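Local coordinates for protein pyruvate kinase 1 (Trypanosoma brucei brucei, PDB 4KCT) that catalyses the last step of glycolysis, transfer of phosphate from phosphoenolpyruvate to ADP to give pyruvate and ATP, and also decarboxylates oxaloacetate, at residues K18-C26 with L432-S440; A135-D146 with R176-E184. All blocks are in the same frame, centred on the assembly; numbering follows the deposited sequence.

How the contacts relate
Contact 1, residues 18-26 with 432-440, joins two domains: it ties the first strand of the (beta/alpha)8 barrel to the C-terminal alpha/beta domain, where the fructose bisphosphate effector binds, and the side chain of Val438 is about 11 Å from that ligand. Contact 2 instead pairs strands within one domain, the sheet domain inserted into the barrel, in the span of chain that contact 1 encloses. It lies toward the pyruvate end, the side chain of Asp146 being about 7 Å from bound pyruvate. The two are on opposite sides of the chain's centre, their own centres 38 Å apart and their nearest atoms about 19 Å apart.

Contact 1 of 2, residues K18-C26 with L432-S440; sequences KHRANRIVC and LNVTRSVVS
The guanidinium of Arg23 lies against the turn at Ser437, with Ala21 O and Ser437 N over one of its faces and a ring of oxygens at its edges. NH2 donates to Val438 O at 2.9 Å, a nearly straight bond (162°) in the guanidinium plane, though the nitrogen sits above the plane of the Val438 carbonyl. NH1 turns back to Arg20 O and Asn22 O, and water 3 sits 2.7 Å from NE at another edge. With both Arg20 O and Val438 O near its plane, the group is held against rotation. Arg23 CG, anti to the carbonyl carbon (chi1 -62°), comes 3.1 Å from Asn433 O; beyond it the chain bends at chi2 to bring the guanidinium to the turn.

The second guanidinium, that of Arg436, has the methyl CB of Ala21 over one face, 3.9 Å from CZ, and water 1 at its edge. That water accepts from Arg436 NE and donates to Asn22 OD1, while NH2 is taken by Pro415 O. Here the chain is extended and runs past the amide of Asn22, whose plane is turned 70° from the guanidinium. Between the two arginines the backbones join directly: Ser437 N, in the type II turn from Thr435 to Val438, donates to Ala21 O at 2.8 Å. Water 2 adds a bridge from Arg23 NH2 to Ser437 O.

The contact is buried where the barrel meets the alpha/beta domain. Backbone bonds from Arg23 to Asp326 and Val328 fix the first barrel strand beside the last, with helix 340-356 packed against Arg20 and Ile24. Across the boundary, Thr435 rests on helix 405-412, and the turn leads into edge strand 438-442 of the C-terminal sheet.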
loop_
_atom_site.group_PDB
_atom_site.type_symbol
_atom_site.label_atom_id
_atom_site.label_comp_id
_atom_site.label_asym_id
_atom_site.label_seq_id
_atom_site.Cartn_x
_atom_site.Cartn_y
_atom_site.Cartn_z
ATOM N N LYS A 18 -27.458 7.646 -10.225
ATOM C CA LYS A 18 -28.917 7.723 -10.351
ATOM C C LYS A 18 -29.623 7.468 -9.018
ATOM O O LYS A 18 -30.734 7.919 -8.812
ATOM C CB LYS A 18 -29.420 6.722 -11.386
ATOM C CG LYS A 18 -29.018 7.055 -12.813
ATOM C CD LYS A 18 -29.550 6.018 -13.792
ATOM C CE LYS A 18 -28.762 4.724 -13.712
ATOM N NZ LYS A 18 -29.160 3.781 -14.791
ATOM N N HIS A 19 -29.002 6.693 -8.128
ATOM C CA HIS A 19 -29.684 6.287 -6.897
ATOM C C HIS A 19 -28.945 6.775 -5.681
ATOM O O HIS A 19 -27.822 6.365 -5.421
ATOM C CB HIS A 19 -29.844 4.767 -6.856
ATOM C CG HIS A 19 -30.409 4.195 -8.133
ATOM N ND1 HIS A 19 -31.632 4.558 -8.615
ATOM C CD2 HIS A 19 -29.833 3.357 -9.105
ATOM C CE1 HIS A 19 -31.826 3.971 -9.829
ATOM N NE2 HIS A 19 -30.721 3.260 -10.136
ATOM N N ARG A 20 -29.566 7.681 -4.951
ATOM C CA ARG A 20 -28.890 8.345 -3.840
ATOM C C ARG A 20 -28.719 7.315 -2.722
ATOM O O ARG A 20 -29.688 6.689 -2.303
ATOM C CB ARG A 20 -29.760 9.518 -3.338
ATOM C CG ARG A 20 -29.291 10.131 -2.021
ATOM C CD ARG A 20 -29.932 11.511 -1.825
ATOM N NE ARG A 20 -31.394 11.474 -1.975
ATOM C CZ ARG A 20 -32.215 11.021 -1.019
ATOM N NH1 ARG A 20 -31.707 10.639 0.160
ATOM N NH2 ARG A 20 -33.524 11.125 -1.156
ATOM N N ALA A 21 -27.504 7.196 -2.199
ATOM C CA ALA A 21 -27.214 6.231 -1.143
ATOM C C ALA A 21 -27.467 6.799 0.250
ATOM O O ALA A 21 -27.883 6.070 1.161
ATOM C CB ALA A 21 -25.774 5.758 -1.260
ATOM N N ASN A 22 -27.116 8.071 0.461
ATOM C CA ASN A 22 -27.240 8.649 1.810
ATOM C C ASN A 22 -28.669 9.049 2.152
ATOM O O ASN A 22 -29.535 9.161 1.267
ATOM C CB ASN A 22 -26.287 9.862 1.987
ATOM C CG ASN A 22 -24.845 9.484 1.813
ATOM O OD1 ASN A 22 -24.300 9.568 0.695
ATOM N ND2 ASN A 22 -24.248 8.913 2.869
ATOM N N ARG A 23 -28.935 9.211 3.449
ATOM C CA ARG A 23 -30.313 9.351 3.927
ATOM C C ARG A 23 -30.470 10.676 4.671
ATOM O O ARG A 23 -29.530 11.145 5.306
ATOM C CB ARG A 23 -30.694 8.170 4.842
ATOM C CG ARG A 23 -30.653 6.807 4.112
ATOM C CD ARG A 23 -31.752 6.738 3.060
ATOM N NE ARG A 23 -31.653 5.512 2.247
ATOM C CZ ARG A 23 -31.302 5.489 0.952
ATOM N NH1 ARG A 23 -30.888 6.604 0.341
ATOM N NH2 ARG A 23 -31.255 4.331 0.303
ATOM N N ILE A 24 -31.682 11.245 4.611
ATOM C CA ILE A 24 -31.953 12.587 5.135
ATOM C C ILE A 24 -33.000 12.522 6.274
ATOM O O ILE A 24 -34.083 11.946 6.112
ATOM C CB ILE A 24 -32.444 13.527 4.008
ATOM C CG1 ILE A 24 -31.351 13.651 2.937
ATOM C CG2 ILE A 24 -32.841 14.904 4.572
ATOM C CD1 ILE A 24 -31.837 14.302 1.638
ATOM N N VAL A 25 -32.620 13.055 7.432
ATOM C CA VAL A 25 -33.496 13.155 8.587
ATOM C C VAL A 25 -33.998 14.612 8.664
ATOM O O VAL A 25 -33.199 15.534 8.627
ATOM C CB VAL A 25 -32.685 12.847 9.873
ATOM C CG1 VAL A 25 -33.530 12.998 11.111
ATOM C CG2 VAL A 25 -32.075 11.449 9.798
ATOM N N CYS A 26 -35.311 14.805 8.674
ATOM C CA CYS A 26 -35.910 16.154 8.754
ATOM C C CYS A 26 -36.668 16.313 10.048
ATOM O O CYS A 26 -37.510 15.477 10.387
ATOM C CB CYS A 26 -36.891 16.372 7.602
ATOM S SG CYS A 26 -36.104 16.211 5.990
ATOM N N LEU A 432 -34.524 0.873 8.777
ATOM C CA LEU A 432 -33.421 0.776 7.836
ATOM C C LEU A 432 -33.225 2.090 7.075
ATOM O O LEU A 432 -32.234 2.270 6.378
ATOM C CB LEU A 432 -33.627 -0.415 6.887
ATOM C CG LEU A 432 -33.230 -1.781 7.516
ATOM C CD1 LEU A 432 -33.629 -2.910 6.571
ATOM C CD2 LEU A 432 -31.705 -1.823 7.762
ATOM N N ASN A 433 -34.125 3.047 7.312
ATOM C CA ASN A 433 -34.001 4.406 6.748
ATOM C C ASN A 433 -32.789 5.185 7.246
ATOM O O ASN A 433 -32.422 6.220 6.640
ATOM C CB ASN A 433 -35.267 5.249 7.041
ATOM C CG ASN A 433 -36.398 4.987 6.056
ATOM O OD1 ASN A 433 -36.255 5.235 4.877
ATOM N ND2 ASN A 433 -37.572 4.657 6.577
ATOM N N VAL A 434 -32.189 4.775 8.368
ATOM C CA VAL A 434 -30.919 5.422 8.763
ATOM C C VAL A 434 -29.654 4.741 8.231
ATOM O O VAL A 434 -28.555 5.110 8.605
ATOM C CB VAL A 434 -30.788 5.666 10.272
ATOM C CG1 VAL A 434 -31.869 6.623 10.751
ATOM C CG2 VAL A 434 -30.860 4.347 11.040
ATOM N N THR A 435 -29.809 3.785 7.323
ATOM C CA THR A 435 -28.666 2.998 6.900
ATOM C C THR A 435 -28.376 3.212 5.431
ATOM O O THR A 435 -29.275 3.099 4.587
ATOM C CB THR A 435 -28.888 1.507 7.215
ATOM O OG1 THR A 435 -28.689 1.314 8.627
ATOM C CG2 THR A 435 -27.895 0.655 6.465
ATOM N N ARG A 436 -27.131 3.601 5.127
ATOM C CA ARG A 436 -26.770 4.006 3.772
ATOM C C ARG A 436 -27.166 2.926 2.750
ATOM O O ARG A 436 -26.852 1.735 2.953
ATOM C CB ARG A 436 -25.257 4.273 3.707
ATOM C CG ARG A 436 -24.754 4.799 2.350
ATOM C CD ARG A 436 -23.227 4.975 2.405
ATOM N NE ARG A 436 -22.682 5.436 1.128
ATOM C CZ ARG A 436 -22.340 4.631 0.117
ATOM N NH1 ARG A 436 -21.885 5.160 -1.010
ATOM N NH2 ARG A 436 -22.444 3.301 0.232
ATOM N N SER A 437 -27.736 3.357 1.608
ATOM C CA SER A 437 -27.955 2.476 0.400
ATOM C C SER A 437 -29.205 1.600 0.418
ATOM O O SER A 437 -29.586 1.067 -0.611
ATOM C CB SER A 437 -26.747 1.568 0.135
ATOM O OG SER A 437 -25.563 2.320 0.133
ATOM N N VAL A 438 -29.764 1.353 1.598
ATOM C CA VAL A 438 -30.798 0.324 1.748
ATOM C C VAL A 438 -32.138 0.864 1.306
ATOM O O VAL A 438 -32.453 2.042 1.558
ATOM C CB VAL A 438 -30.901 -0.195 3.208
ATOM C CG1 VAL A 438 -32.064 -1.166 3.343
ATOM C CG2 VAL A 438 -29.606 -0.902 3.585
ATOM N N VAL A 439 -32.837 0.066 0.497
ATOM C CA VAL A 439 -34.210 0.359 0.103
ATOM C C VAL A 439 -35.042 -0.878 0.456
ATOM O O VAL A 439 -34.690 -1.988 0.063
ATOM C CB VAL A 439 -34.298 0.622 -1.421
ATOM C CG1 VAL A 439 -35.744 0.882 -1.836
ATOM C CG2 VAL A 439 -33.428 1.823 -1.800
ATOM N N SER A 440 -36.097 -0.693 1.252
ATOM C CA SER A 440 -36.823 -1.828 1.840
ATOM C C SER A 440 -38.115 -2.165 1.126
ATOM O O SER A 440 -38.798 -1.273 0.590
ATOM C CB SER A 440 -37.109 -1.557 3.308
ATOM O OG SER A 440 -35.894 -1.564 4.037
HETATM O O HOH W 1 -22.238 8.053 -0.181
HETATM O O HOH W 2 -29.928 3.112 -2.452
HETATM O O HOH W 3 -32.312 3.480 3.861
#

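Contact 2 of 2, residues A135-D146 with R176-E184; sequences AVRPGGSIYVDD and RGINLPGCE
Tyr143 and Asn179 form an antiparallel hydrogen-bonded pair, joined by Tyr143 N to Asn179 O and Asn179 N to Tyr143 O, both 3.0 Å. Two residues on, past the non-hydrogen-bonded pair Val144 and Ile178, Asp145 N donates to Gly177 O at 2.7 Å with the donor in the carbonyl plane. Pro181 lies over the ring of Tyr143 in a CH-pi contact, its CG 3.6 Å from the ring centroid and 14° off the normal. The same proline brings CD to 3.3 Å from Ser141 O, a close fit at the start of the strand.

Away from the tyrosine, the other side of the sheet is aliphatic. Ile178 and Val144 lie side by side, CD1 of the isoleucine 3.7 Å from CG2 of the valine; a bend at chi2 turns CD1 toward that neighbour. Leu180 CD1 meets Ile142 CG1 at 3.9 Å. At one end Cys183 SG packs on Val136, and water 4 links Ala135 O to Glu184 N. At the other, the carboxylate of Asp145 lies alongside Arg176, OD1 3.6 Å from CD, with the two flat groups 83° apart and no salt bridge.

Second-shell residues hold several of these groups. Asp145 OD2 is bonded to His170, Arg176 NE to Asp174 O, and Asn179 ND2 to Glu269, whose helix 263-269 also touches Tyr143. Water 5 bridges Ser141 O and Pro181 O where the strands part, and Asp146 O takes a bond from Arg308 of the second subunit.

Strands 141-144 and 177-179, running at 154° to each other, are neighbours in the mixed sheet of the B domain, the lid inserted into the barrel of pyruvate kinases. Segment 176-184 leads the chain back toward the barrel, and Asp146 ends 135-146 on the pyruvate side.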
loop_
_atom_site.group_PDB
_atom_site.type_symbol
_atom_site.label_atom_id
_atom_site.label_comp_id
_atom_site.label_asym_id
_atom_site.label_seq_id
_atom_site.Cartn_x
_atom_site.Cartn_y
_atom_site.Cartn_z
ATOM N N ALA A 135 -16.901 20.265 39.949
ATOM C CA ALA A 135 -16.800 20.039 38.511
ATOM C C ALA A 135 -15.827 21.015 37.862
ATOM O O ALA A 135 -15.118 20.653 36.940
ATOM C CB ALA A 135 -18.163 20.150 37.858
ATOM N N VAL A 136 -15.881 22.282 38.269
ATOM C CA VAL A 136 -15.065 23.312 37.632
ATOM C C VAL A 136 -14.078 23.955 38.605
ATOM O O VAL A 136 -14.440 24.336 39.714
ATOM C CB VAL A 136 -15.918 24.392 36.909
ATOM C CG1 VAL A 136 -16.786 25.137 37.886
ATOM C CG2 VAL A 136 -15.016 25.372 36.172
ATOM N N ARG A 137 -12.835 24.095 38.153
ATOM C CA ARG A 137 -11.729 24.539 38.987
ATOM C C ARG A 137 -11.336 25.973 38.593
ATOM O O ARG A 137 -11.595 26.403 37.459
ATOM C CB ARG A 137 -10.526 23.607 38.783
ATOM C CG ARG A 137 -10.456 22.429 39.746
ATOM C CD ARG A 137 -11.836 21.988 40.191
ATOM N NE ARG A 137 -11.882 20.561 40.498
ATOM C CZ ARG A 137 -11.826 20.057 41.728
ATOM N NH1 ARG A 137 -11.885 18.746 41.912
ATOM N NH2 ARG A 137 -11.724 20.866 42.776
ATOM N N PRO A 138 -10.685 26.710 39.516
ATOM C CA PRO A 138 -10.176 28.038 39.178
ATOM C C PRO A 138 -9.411 28.003 37.851
ATOM O O PRO A 138 -8.689 27.046 37.588
ATOM C CB PRO A 138 -9.221 28.343 40.336
ATOM C CG PRO A 138 -9.802 27.595 41.487
ATOM C CD PRO A 138 -10.336 26.319 40.898
ATOM N N GLY A 139 -9.687 28.969 36.976
ATOM C CA GLY A 139 -9.082 28.996 35.644
ATOM C C GLY A 139 -9.946 28.330 34.592
ATOM O O GLY A 139 -9.757 28.552 33.400
ATOM N N GLY A 140 -10.893 27.501 35.025
ATOM C CA GLY A 140 -11.859 26.903 34.098
ATOM C C GLY A 140 -12.930 27.895 33.656
ATOM O O GLY A 140 -13.004 29.018 34.158
ATOM N N SER A 141 -13.784 27.465 32.739
ATOM C CA SER A 141 -14.840 28.313 32.234
ATOM C C SER A 141 -16.238 27.797 32.578
ATOM O O SER A 141 -16.499 26.583 32.578
ATOM C CB SER A 141 -14.705 28.469 30.719
ATOM O OG SER A 141 -13.502 29.131 30.408
ATOM N N ILE A 142 -17.159 28.732 32.751
ATOM C CA ILE A 142 -18.559 28.420 32.722
ATOM C C ILE A 142 -19.177 29.193 31.585
ATOM O O ILE A 142 -18.957 30.386 31.463
ATOM C CB ILE A 142 -19.239 28.822 34.048
ATOM C CG1 ILE A 142 -18.676 27.984 35.202
ATOM C CG2 ILE A 142 -20.746 28.670 33.935
ATOM C CD1 ILE A 142 -19.052 28.503 36.592
ATOM N N TYR A 143 -19.933 28.506 30.740
ATOM C CA TYR A 143 -20.590 29.142 29.622
ATOM C C TYR A 143 -22.045 29.346 29.982
ATOM O O TYR A 143 -22.695 28.431 30.508
ATOM C CB TYR A 143 -20.499 28.247 28.377
ATOM C CG TYR A 143 -19.097 28.132 27.785
ATOM C CD1 TYR A 143 -18.825 27.219 26.750
ATOM C CD2 TYR A 143 -18.053 28.961 28.222
ATOM C CE1 TYR A 143 -17.541 27.100 26.207
ATOM C CE2 TYR A 143 -16.756 28.811 27.721
ATOM C CZ TYR A 143 -16.518 27.916 26.680
ATOM O OH TYR A 143 -15.237 27.792 26.158
ATOM N N VAL A 144 -22.598 30.480 29.584
ATOM C CA VAL A 144 -23.981 30.773 29.883
ATOM C C VAL A 144 -24.726 31.150 28.603
ATOM O O VAL A 144 -24.169 31.811 27.727
ATOM C CB VAL A 144 -24.092 31.904 30.933
ATOM C CG1 VAL A 144 -25.489 31.953 31.523
ATOM C CG2 VAL A 144 -23.038 31.712 32.034
ATOM N N ASP A 145 -25.953 30.643 28.469
ATOM C CA ASP A 145 -26.836 31.017 27.391
ATOM C C ASP A 145 -26.324 30.478 26.063
ATOM O O ASP A 145 -25.869 31.234 25.199
ATOM C CB ASP A 145 -27.018 32.534 27.335
ATOM C CG ASP A 145 -28.350 32.929 26.755
ATOM O OD1 ASP A 145 -29.121 32.026 26.363
ATOM O OD2 ASP A 145 -28.640 34.132 26.708
ATOM N N ASP A 146 -26.187 29.159 26.015
ATOM C CA ASP A 146 -25.676 28.470 24.840
ATOM C C ASP A 146 -24.345 29.030 24.379
ATOM O O ASP A 146 -24.121 29.181 23.182
ATOM C CB ASP A 146 -26.694 28.519 23.703
ATOM C CG ASP A 146 -27.628 27.332 23.713
ATOM O OD1 ASP A 146 -27.689 26.618 22.694
ATOM O OD2 ASP A 146 -28.269 27.082 24.756
ATOM N N ARG A 176 -31.363 30.641 32.064
ATOM C CA ARG A 176 -30.589 30.392 30.848
ATOM C C ARG A 176 -29.749 29.121 30.997
ATOM O O ARG A 176 -29.424 28.706 32.121
ATOM C CB ARG A 176 -29.676 31.579 30.551
ATOM C CG ARG A 176 -30.408 32.907 30.378
ATOM C CD ARG A 176 -31.286 32.870 29.150
ATOM N NE ARG A 176 -32.580 32.298 29.471
ATOM C CZ ARG A 176 -33.431 31.834 28.571
ATOM N NH1 ARG A 176 -34.556 31.258 28.969
ATOM N NH2 ARG A 176 -33.161 31.948 27.276
ATOM N N GLY A 177 -29.515 28.439 29.874
ATOM C CA GLY A 177 -28.678 27.227 29.850
ATOM C C GLY A 177 -27.245 27.469 30.312
ATOM O O GLY A 177 -26.639 28.506 29.998
ATOM N N ILE A 178 -26.671 26.454 30.966
ATOM C CA ILE A 178 -25.272 26.463 31.424
ATOM C C ILE A 178 -24.539 25.283 30.774
ATOM O O ILE A 178 -25.086 24.174 30.679
ATOM C CB ILE A 178 -25.222 26.304 32.980
ATOM C CG1 ILE A 178 -25.763 27.568 33.675
ATOM C CG2 ILE A 178 -23.812 25.941 33.473
ATOM C CD1 ILE A 178 -24.864 28.792 33.511
ATOM N N ASN A 179 -23.309 25.514 30.305
ATOM C CA ASN A 179 -22.434 24.422 29.897
ATOM C C ASN A 179 -21.141 24.509 30.665
ATOM O O ASN A 179 -20.690 25.588 30.987
ATOM C CB ASN A 179 -22.147 24.479 28.382
ATOM C CG ASN A 179 -23.398 24.239 27.549
ATOM O OD1 ASN A 179 -24.168 25.157 27.315
ATOM N ND2 ASN A 179 -23.694 22.974 27.277
ATOM N N LEU A 180 -20.607 23.362 31.048
ATOM C CA LEU A 180 -19.375 23.320 31.811
ATOM C C LEU A 180 -18.334 22.637 30.931
ATOM O O LEU A 180 -18.142 21.415 31.016
ATOM C CB LEU A 180 -19.605 22.506 33.095
ATOM C CG LEU A 180 -20.099 23.194 34.384
ATOM C CD1 LEU A 180 -20.551 24.645 34.278
ATOM C CD2 LEU A 180 -21.001 22.328 35.261
ATOM N N PRO A 181 -17.673 23.420 30.055
ATOM C CA PRO A 181 -16.920 22.817 28.940
ATOM C C PRO A 181 -15.740 22.033 29.477
ATOM O O PRO A 181 -15.071 22.491 30.401
ATOM C CB PRO A 181 -16.442 24.034 28.129
ATOM C CG PRO A 181 -16.478 25.176 29.092
ATOM C CD PRO A 181 -17.643 24.890 30.014
ATOM N N GLY A 182 -15.644 20.772 29.083
ATOM C CA GLY A 182 -14.519 19.946 29.507
ATOM C C GLY A 182 -14.687 19.332 30.889
ATOM O O GLY A 182 -13.821 18.610 31.341
ATOM N N CYS A 183 -15.828 19.578 31.545
ATOM C CA CYS A 183 -16.020 19.138 32.942
ATOM C C CYS A 183 -16.847 17.862 33.026
ATOM O O CYS A 183 -17.839 17.693 32.297
ATOM C CB CYS A 183 -16.705 20.236 33.776
ATOM S SG CYS A 183 -15.822 21.805 33.815
ATOM N N GLU A 184 -16.507 17.003 33.977
ATOM C CA GLU A 184 -17.305 15.799 34.216
ATOM C C GLU A 184 -18.605 16.184 34.926
ATOM O O GLU A 184 -18.581 16.703 36.037
ATOM C CB GLU A 184 -16.519 14.783 35.055
ATOM C CG GLU A 184 -15.142 14.441 34.499
ATOM C CD GLU A 184 -15.210 13.620 33.218
ATOM O OE1 GLU A 184 -14.288 13.745 32.371
ATOM O OE2 GLU A 184 -16.194 12.860 33.049
HETATM O O HOH W 4 -14.791 18.079 35.993
HETATM O O HOH W 5 -14.725 24.565 32.219
HETATM O O HOH W 6 -30.097 29.509 27.272
HETATM O O HOH W 7 -26.775 26.522 27.230
#